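PDB 2G2C: putative molybdenum cofactor biosynthesis protein from Corynebacterium diphtheriae, which probably binds molybdopterin and takes part in the biosynthesis of the molybdenum cofactor. Local coordinates for residues A[16-21]-A[50-55]; A[70-75]-A[135-140]; A[89-94]-A[121-126]. One frame throughout, in Å; residues are numbered along the deposited sequence.

Contact 1 (A[16-21]-A[50-55]); sequences RISTGT and VVPEGY
S18, near the end of the short helix 15-19, lies over V50 with 5.6 Å between their CA atoms, where the edge strand 42-51 is about to run out. Past S18 the helix stops at G20, whose positive phi turns the chain away; past V51 the other segment goes through P52 and E53 to G54, the N-cap of helix 55-67. The two backbones thus meet at one place and then part.

V50 aims its side chain at the helix. Its CG1, held opposite the backbone N (chi1 176°), pushes up against the main chain of S18, 3.5 Å from S18 N. I17 brings down its CG2 branch, which sits between the two methyls of V50, 3.8 Å from V50 CG1; the I17 side chain runs roughly perpendicular to that of V50. With OG trans to its own N (chi1 -172°), the S18 hydroxyl lies against the CG-CD side of the proline ring, where S18 OG is 3.6 Å from P52 CD. A water 2.6 Å from S18 OG donates to V50 O at 2.8 Å, so the polar link between helix and strand runs through solvent, beside direct apolar packing. Within the helix end, R16 O accepts from both G20 N and T19 OG1, which approach from the same face of the carbonyl.

N24, in a loop, packs on both I17 and V50, and D15, at the start of the same helix, takes E53 N on OD1. This is a small surface contact at the C-terminal ends of parallel strands 5-13 and 42-51, the end of an alpha/beta sheet where the strand-to-helix connections gather in the probable molybdopterin-binding domain.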
loop_
_atom_site.group_PDB
_atom_site.type_symbol
_atom_site.label_atom_id
_atom_site.label_comp_id
_atom_site.label_asym_id
_atom_site.label_seq_id
_atom_site.Cartn_x
_atom_site.Cartn_y
_atom_site.Cartn_z
ATOM N N ARG A 16 4.897 0.561 17.412
ATOM C CA ARG A 16 5.083 -0.638 18.256
ATOM C C ARG A 16 5.734 -1.787 17.492
ATOM O O ARG A 16 6.618 -2.480 18.019
ATOM C CB ARG A 16 3.760 -1.083 18.864
ATOM C CG ARG A 16 3.105 -0.068 19.828
ATOM C CD ARG A 16 3.522 -0.285 21.271
ATOM N NE ARG A 16 3.371 -1.681 21.681
ATOM C CZ ARG A 16 3.576 -2.143 22.913
ATOM N NH1 ARG A 16 3.950 -1.322 23.894
ATOM N NH2 ARG A 16 3.402 -3.437 23.164
ATOM N N ILE A 17 5.348 -2.002 16.242
ATOM C CA ILE A 17 6.024 -3.060 15.496
ATOM C C ILE A 17 7.475 -2.647 15.233
ATOM O O ILE A 17 8.382 -3.477 15.327
ATOM C CB ILE A 17 5.266 -3.402 14.180
ATOM C CG1 ILE A 17 3.818 -3.806 14.505
ATOM C CG2 ILE A 17 6.009 -4.503 13.406
ATOM C CD1 ILE A 17 2.908 -3.950 13.296
ATOM N N SER A 18 7.694 -1.360 14.938
ATOM C CA SER A 18 9.041 -0.841 14.643
ATOM C C SER A 18 10.050 -1.108 15.749
ATOM O O SER A 18 11.202 -1.492 15.489
ATOM C CB SER A 18 9.000 0.671 14.329
ATOM O OG SER A 18 10.281 1.113 13.870
ATOM N N THR A 19 9.606 -0.912 16.981
ATOM C CA THR A 19 10.467 -1.153 18.152
ATOM C C THR A 19 10.537 -2.644 18.526
ATOM O O THR A 19 11.479 -3.086 19.212
ATOM C CB THR A 19 9.989 -0.336 19.352
ATOM O OG1 THR A 19 8.675 -0.769 19.725
ATOM C CG2 THR A 19 9.935 1.150 19.013
ATOM N N GLY A 20 9.553 -3.418 18.082
ATOM C CA GLY A 20 9.587 -4.860 18.281
ATOM C C GLY A 20 8.700 -5.374 19.396
ATOM O O GLY A 20 8.708 -6.579 19.683
ATOM N N THR A 21 7.923 -4.479 20.006
ATOM C CA THR A 21 7.031 -4.836 21.102
ATOM C C THR A 21 5.659 -5.338 20.622
ATOM O O THR A 21 4.816 -5.742 21.427
ATOM C CB THR A 21 6.851 -3.662 22.068
ATOM O OG1 THR A 21 6.339 -2.541 21.350
ATOM C CG2 THR A 21 8.201 -3.275 22.687
ATOM N N VAL A 50 9.390 -2.214 8.114
ATOM C CA VAL A 50 8.540 -1.632 9.129
ATOM C C VAL A 50 9.147 -0.262 9.418
ATOM O O VAL A 50 10.385 -0.139 9.614
ATOM C CB VAL A 50 8.540 -2.467 10.433
ATOM C CG1 VAL A 50 7.703 -1.733 11.502
ATOM C CG2 VAL A 50 8.037 -3.876 10.148
ATOM N N VAL A 51 8.314 0.768 9.448
ATOM C CA VAL A 51 8.806 2.109 9.798
ATOM C C VAL A 51 7.935 2.668 10.923
ATOM O O VAL A 51 6.764 2.303 11.048
ATOM C CB VAL A 51 8.785 3.061 8.525
ATOM C CG1 VAL A 51 9.719 2.514 7.449
ATOM C CG2 VAL A 51 7.355 3.282 7.992
ATOM N N PRO A 52 8.504 3.573 11.733
ATOM C CA PRO A 52 7.691 4.298 12.686
ATOM C C PRO A 52 6.654 5.162 11.941
ATOM O O PRO A 52 6.809 5.475 10.742
ATOM C CB PRO A 52 8.688 5.245 13.386
ATOM C CG PRO A 52 10.034 4.693 13.075
ATOM C CD PRO A 52 9.927 3.958 11.768
ATOM N N GLU A 53 5.635 5.592 12.674
ATOM C CA GLU A 53 4.650 6.506 12.099
ATOM C C GLU A 53 5.252 7.843 11.727
ATOM O O GLU A 53 6.203 8.307 12.353
ATOM C CB GLU A 53 3.523 6.745 13.095
ATOM C CG GLU A 53 2.832 5.475 13.369
ATOM C CD GLU A 53 1.380 5.516 13.038
ATOM O OE1 GLU A 53 1.018 6.285 12.094
ATOM O OE2 GLU A 53 0.623 4.775 13.718
ATOM N N GLY A 54 4.675 8.494 10.732
ATOM C CA GLY A 54 5.040 9.873 10.430
ATOM C C GLY A 54 5.062 10.120 8.930
ATOM O O GLY A 54 5.067 9.182 8.130
ATOM N N TYR A 55 5.152 11.390 8.546
ATOM C CA TYR A 55 5.253 11.769 7.159
ATOM C C TYR A 55 6.636 11.383 6.598
ATOM O O TYR A 55 6.744 10.697 5.552
ATOM C CB TYR A 55 5.031 13.261 7.056
ATOM C CG TYR A 55 4.924 13.775 5.646
ATOM C CD1 TYR A 55 3.661 13.932 5.028
ATOM C CD2 TYR A 55 6.072 14.149 4.930
ATOM C CE1 TYR A 55 3.549 14.437 3.740
ATOM C CE2 TYR A 55 5.982 14.661 3.645
ATOM C CZ TYR A 55 4.711 14.818 3.046
ATOM O OH TYR A 55 4.624 15.326 1.758
HETATM O O HOH W 1 11.773 -0.094 12.072
#

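Contact 2 (A[70-75]-A[135-140]); sequences ARFIIT and LIVNAP
Two neighbouring parallel strands at the middle of the alpha/beta sheet, 72-76 and 135-139, make this contact, which lies in the core of the probable molybdopterin-binding domain. F72, I73, I74 and T75 pair with L135, I136, V137 and N138, and the short strand axes run 4.7 Å apart at 13°. Five backbone bonds join them in the regular parallel pattern: R71 O takes L135 N, I73 bonds to L135 O and V137 N, and T75 bonds to V137 O and A139 N.

On one face F72, I74, L135 and V137 form an apolar layer beneath helices 143-153 and 157-165. F72 and L135 lie side by side, F72 CD1 3.8 Å from L135 CD2, while V137 CG2 comes to the edge of the ring, 3.9 Å from F72 CE1. I74 lies alongside V137, with I74 CD1 3.9 Å from V137 CG1.

The other face carries I73 and I136, then turns polar at T75 and N138, under helix 87-92. T75 OG1 stands between its own backbone N and carbonyl carbon (chi1 64°), a rotation that turns it to the N138 amide. N138 is fixed at both ends of that amide: OD1 accepts from I123 N, and ND2 also reaches T91 OG1. The bond from N138 ND2 to T75 OG1 measures 2.9 Å but is bent, 135° at the hydrogen, with the oxygen tilted out of the amide plane. T75 OG1 spends its own proton on a water 2.6 Å away, which in turn donates to A139 O at 2.7 Å.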
loop_
_atom_site.group_PDB
_atom_site.type_symbol
_atom_site.label_atom_id
_atom_site.label_comp_id
_atom_site.label_asym_id
_atom_site.label_seq_id
_atom_site.Cartn_x
_atom_site.Cartn_y
_atom_site.Cartn_z
ATOM N N ALA A 70 9.914 -1.007 -7.515
ATOM C CA ALA A 70 8.570 -1.534 -7.189
ATOM C C ALA A 70 7.480 -0.830 -7.996
ATOM O O ALA A 70 7.471 0.407 -8.131
ATOM C CB ALA A 70 8.299 -1.373 -5.716
ATOM N N ARG A 71 6.602 -1.656 -8.555
ATOM C CA ARG A 71 5.435 -1.121 -9.267
ATOM C C ARG A 71 4.117 -1.310 -8.497
ATOM O O ARG A 71 3.092 -0.814 -8.908
ATOM C CB ARG A 71 5.340 -1.645 -10.701
ATOM C CG ARG A 71 6.533 -1.158 -11.550
ATOM C CD ARG A 71 6.257 -1.420 -13.010
ATOM N NE ARG A 71 5.100 -0.677 -13.513
ATOM C CZ ARG A 71 4.326 -1.069 -14.526
ATOM N NH1 ARG A 71 4.609 -2.203 -15.213
ATOM N NH2 ARG A 71 3.265 -0.317 -14.858
ATOM N N PHE A 72 4.185 -2.030 -7.369
ATOM C CA PHE A 72 3.023 -2.182 -6.500
ATOM C C PHE A 72 3.554 -2.009 -5.100
ATOM O O PHE A 72 4.466 -2.735 -4.697
ATOM C CB PHE A 72 2.367 -3.562 -6.669
ATOM C CG PHE A 72 1.248 -3.799 -5.700
ATOM C CD1 PHE A 72 0.174 -2.928 -5.638
ATOM C CD2 PHE A 72 1.268 -4.869 -4.809
ATOM C CE1 PHE A 72 -0.877 -3.123 -4.720
ATOM C CE2 PHE A 72 0.211 -5.053 -3.880
ATOM C CZ PHE A 72 -0.848 -4.200 -3.854
ATOM N N ILE A 73 3.046 -1.004 -4.392
ATOM C CA ILE A 73 3.469 -0.731 -3.037
ATOM C C ILE A 73 2.241 -0.734 -2.187
ATOM O O ILE A 73 1.282 -0.003 -2.490
ATOM C CB ILE A 73 4.151 0.667 -2.952
ATOM C CG1 ILE A 73 5.412 0.677 -3.828
ATOM C CG2 ILE A 73 4.463 1.005 -1.491
ATOM C CD1 ILE A 73 6.134 2.042 -3.930
ATOM N N ILE A 74 2.244 -1.564 -1.142
ATOM C CA ILE A 74 1.094 -1.576 -0.222
ATOM C C ILE A 74 1.611 -1.212 1.178
ATOM O O ILE A 74 2.598 -1.778 1.637
ATOM C CB ILE A 74 0.323 -2.906 -0.269
ATOM C CG1 ILE A 74 -0.939 -2.807 0.637
ATOM C CG2 ILE A 74 1.215 -4.065 0.102
ATOM C CD1 ILE A 74 -2.097 -3.723 0.205
ATOM N N THR A 75 0.959 -0.232 1.808
ATOM C CA THR A 75 1.300 0.170 3.172
ATOM C C THR A 75 0.205 -0.378 4.099
ATOM O O THR A 75 -0.949 -0.588 3.681
ATOM C CB THR A 75 1.371 1.708 3.333
ATOM O OG1 THR A 75 0.083 2.311 3.099
ATOM C CG2 THR A 75 2.386 2.304 2.326
ATOM N N LEU A 135 1.463 1.454 -8.679
ATOM C CA LEU A 135 0.211 1.555 -7.937
ATOM C C LEU A 135 0.528 1.513 -6.442
ATOM O O LEU A 135 1.253 0.618 -6.009
ATOM C CB LEU A 135 -0.643 0.346 -8.266
ATOM C CG LEU A 135 -1.933 0.169 -7.465
ATOM C CD1 LEU A 135 -2.962 1.294 -7.780
ATOM C CD2 LEU A 135 -2.509 -1.220 -7.787
ATOM N N ILE A 136 0.037 2.475 -5.665
ATOM C CA ILE A 136 0.261 2.505 -4.229
ATOM C C ILE A 136 -1.104 2.383 -3.573
ATOM O O ILE A 136 -2.070 3.068 -3.996
ATOM C CB ILE A 136 0.954 3.813 -3.800
ATOM C CG1 ILE A 136 2.243 4.031 -4.601
ATOM C CG2 ILE A 136 1.262 3.794 -2.286
ATOM C CD1 ILE A 136 2.954 5.285 -4.232
ATOM N N VAL A 137 -1.186 1.514 -2.553
ATOM C CA VAL A 137 -2.449 1.251 -1.837
ATOM C C VAL A 137 -2.156 1.371 -0.357
ATOM O O VAL A 137 -1.232 0.718 0.148
ATOM C CB VAL A 137 -2.933 -0.206 -2.123
ATOM C CG1 VAL A 137 -4.085 -0.626 -1.192
ATOM C CG2 VAL A 137 -3.344 -0.361 -3.573
ATOM N N ASN A 138 -2.939 2.211 0.334
ATOM C CA ASN A 138 -2.857 2.324 1.807
ATOM C C ASN A 138 -3.907 1.433 2.452
ATOM O O ASN A 138 -5.114 1.682 2.281
ATOM C CB ASN A 138 -3.193 3.747 2.280
ATOM C CG ASN A 138 -2.239 4.815 1.782
ATOM O OD1 ASN A 138 -2.650 5.965 1.718
ATOM N ND2 ASN A 138 -0.976 4.473 1.511
ATOM N N ALA A 139 -3.467 0.403 3.185
ATOM C CA ALA A 139 -4.399 -0.391 3.999
ATOM C C ALA A 139 -4.346 0.005 5.469
ATOM O O ALA A 139 -3.371 0.581 5.931
ATOM C CB ALA A 139 -4.071 -1.877 3.867
ATOM N N PRO A 140 -5.414 -0.291 6.222
ATOM C CA PRO A 140 -5.358 -0.097 7.677
ATOM C C PRO A 140 -4.357 -1.045 8.343
ATOM O O PRO A 140 -3.822 -1.942 7.673
ATOM C CB PRO A 140 -6.788 -0.428 8.151
ATOM C CG PRO A 140 -7.646 -0.343 6.872
ATOM C CD PRO A 140 -6.723 -0.788 5.751
HETATM O O HOH W 2 -1.503 2.417 5.208
#

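Contact 3 (A[89-94]-A[121-126]); sequences EATASF and RGIVGV
T91 and I123 come within 7.5 Å of each other, CA to CA, where helix 87-92 passes over the chain leading into strand 124-126.

I123 points at the helix and touches T91 and A92. Its CG1 lies between its own backbone N and carbonyl carbon (chi1 63°), and the extended chain beyond carries CD1 to the helix backbone, 3.7 Å from A92 N. I123 CG1 meets the methyl of T91, at 3.8 Å from T91 CG2, as the two side chains pass with opposed headings. A92 CB adds a further apolar touch, 3.9 Å from I123 CD1. The hydroxyl of T91 is bonded to T87 O.

Nearer the start of the helix, E89 bends at chi2 to present its carboxylate to R121, whose NH1 and NH2 both hold it, one to each oxygen. R121 NH2 gives the straighter bond, 3.1 Å to the syn lone pair of E89 OE1 and in the guanidinium plane. R121 NH1 reaches E89 OE2 at 2.9 Å from above the carboxylate plane, bent to 132° at the hydrogen, and NH2 adds a weak bond to OE2. The two planes are 57° apart, so the pair is twisted rather than coplanar.

R121 NE is bound to G80 O as well, which holds the guanidinium from a second direction; the contact is thus a charge pair at the partly exposed end and mainly apolar packing round I123.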
loop_
_atom_site.group_PDB
_atom_site.type_symbol
_atom_site.label_atom_id
_atom_site.label_comp_id
_atom_site.label_asym_id
_atom_site.label_seq_id
_atom_site.Cartn_x
_atom_site.Cartn_y
_atom_site.Cartn_z
ATOM N N GLU A 89 -1.124 11.288 3.692
ATOM C CA GLU A 89 -0.483 12.538 3.256
ATOM C C GLU A 89 0.853 12.216 2.543
ATOM O O GLU A 89 1.159 12.744 1.458
ATOM C CB GLU A 89 -0.222 13.489 4.442
ATOM C CG GLU A 89 -1.508 14.083 5.083
ATOM C CD GLU A 89 -2.271 13.147 6.075
ATOM O OE1 GLU A 89 -1.995 11.921 6.186
ATOM O OE2 GLU A 89 -3.162 13.687 6.770
ATOM N N ALA A 90 1.643 11.346 3.170
ATOM C CA ALA A 90 2.917 10.951 2.567
ATOM C C ALA A 90 2.662 10.313 1.180
ATOM O O ALA A 90 3.344 10.592 0.181
ATOM C CB ALA A 90 3.690 9.970 3.509
ATOM N N THR A 91 1.666 9.444 1.116
ATOM C CA THR A 91 1.363 8.769 -0.122
ATOM C C THR A 91 0.934 9.752 -1.217
ATOM O O THR A 91 1.375 9.642 -2.371
ATOM C CB THR A 91 0.289 7.696 0.106
ATOM O OG1 THR A 91 0.778 6.745 1.062
ATOM C CG2 THR A 91 -0.103 6.987 -1.246
ATOM N N ALA A 92 0.064 10.699 -0.856
ATOM C CA ALA A 92 -0.496 11.651 -1.812
ATOM C C ALA A 92 0.633 12.416 -2.512
ATOM O O ALA A 92 0.471 12.842 -3.691
ATOM C CB ALA A 92 -1.399 12.610 -1.099
ATOM N N SER A 93 1.762 12.595 -1.806
ATOM C CA SER A 93 2.875 13.384 -2.406
ATOM C C SER A 93 3.428 12.737 -3.673
ATOM O O SER A 93 4.105 13.443 -4.467
ATOM C CB SER A 93 4.009 13.629 -1.400
ATOM O OG SER A 93 4.769 12.461 -1.152
ATOM N N PHE A 94 3.148 11.432 -3.878
ATOM C CA PHE A 94 3.646 10.664 -5.021
ATOM C C PHE A 94 2.585 10.464 -6.097
ATOM O O PHE A 94 2.896 9.941 -7.166
ATOM C CB PHE A 94 4.069 9.269 -4.592
ATOM C CG PHE A 94 5.226 9.272 -3.641
ATOM C CD1 PHE A 94 6.542 9.287 -4.133
ATOM C CD2 PHE A 94 5.017 9.319 -2.259
ATOM C CE1 PHE A 94 7.632 9.284 -3.255
ATOM C CE2 PHE A 94 6.120 9.339 -1.363
ATOM C CZ PHE A 94 7.417 9.311 -1.866
ATOM N N ARG A 121 -8.267 6.926 6.254
ATOM C CA ARG A 121 -8.126 7.957 5.268
ATOM C C ARG A 121 -7.202 7.420 4.187
ATOM O O ARG A 121 -6.688 8.189 3.388
ATOM C CB ARG A 121 -7.523 9.145 5.946
ATOM C CG ARG A 121 -8.377 9.603 7.125
ATOM C CD ARG A 121 -7.817 10.875 7.718
ATOM N NE ARG A 121 -6.437 10.643 8.164
ATOM C CZ ARG A 121 -5.361 11.167 7.583
ATOM N NH1 ARG A 121 -5.485 11.945 6.501
ATOM N NH2 ARG A 121 -4.150 10.876 8.079
ATOM N N GLY A 122 -6.981 6.097 4.170
ATOM C CA GLY A 122 -6.023 5.511 3.222
ATOM C C GLY A 122 -6.421 5.785 1.797
ATOM O O GLY A 122 -7.618 5.714 1.476
ATOM N N ILE A 123 -5.427 6.114 0.946
ATOM C CA ILE A 123 -5.719 6.363 -0.460
ATOM C C ILE A 123 -5.192 5.253 -1.376
ATOM O O ILE A 123 -4.401 4.396 -0.959
ATOM C CB ILE A 123 -5.270 7.785 -0.918
ATOM C CG1 ILE A 123 -3.764 7.912 -0.782
ATOM C CG2 ILE A 123 -6.039 8.835 -0.108
ATOM C CD1 ILE A 123 -3.225 9.194 -1.425
ATOM N N VAL A 124 -5.647 5.298 -2.632
ATOM C CA VAL A 124 -5.165 4.409 -3.691
ATOM C C VAL A 124 -4.878 5.277 -4.887
ATOM O O VAL A 124 -5.683 6.130 -5.239
ATOM C CB VAL A 124 -6.223 3.347 -4.128
ATOM C CG1 VAL A 124 -5.676 2.442 -5.231
ATOM C CG2 VAL A 124 -6.646 2.502 -2.895
ATOM N N GLY A 125 -3.741 5.057 -5.534
ATOM C CA GLY A 125 -3.486 5.854 -6.739
ATOM C C GLY A 125 -2.305 5.349 -7.500
ATOM O O GLY A 125 -1.589 4.454 -7.001
ATOM N N VAL A 126 -2.046 5.954 -8.670
ATOM C CA VAL A 126 -0.840 5.555 -9.434
ATOM C C VAL A 126 0.116 6.729 -9.567
ATOM O O VAL A 126 -0.305 7.882 -9.468
ATOM C CB VAL A 126 -1.204 5.030 -10.866
ATOM C CG1 VAL A 126 -2.008 3.745 -10.800
ATOM C CG2 VAL A 126 -2.000 6.053 -11.661
#

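In the fold
From the N terminus, contact 1 closes first, joining helix 15-19 to the end of edge strand 42-51; 28 residues separate segments 16-21 and 50-55. Contact 2 opens afterwards, at strand 72-76, and closes at 135-139; contact 3 is nested inside that loop, linking helix 87-92 to strand 124-126. Contacts 2 and 3 touch, since strands 135-139 and 124-126 are neighbours in the sheet, with I136 N 2.9 Å from G125 O in a probable hydrogen bond that joins the parallel part of the sheet to its antiparallel end. Contact 1 stands about 17 Å from contact 2, centre to centre, without touching it, yet Y55 reaches the helix of contact 3 through packing on A90 and S93.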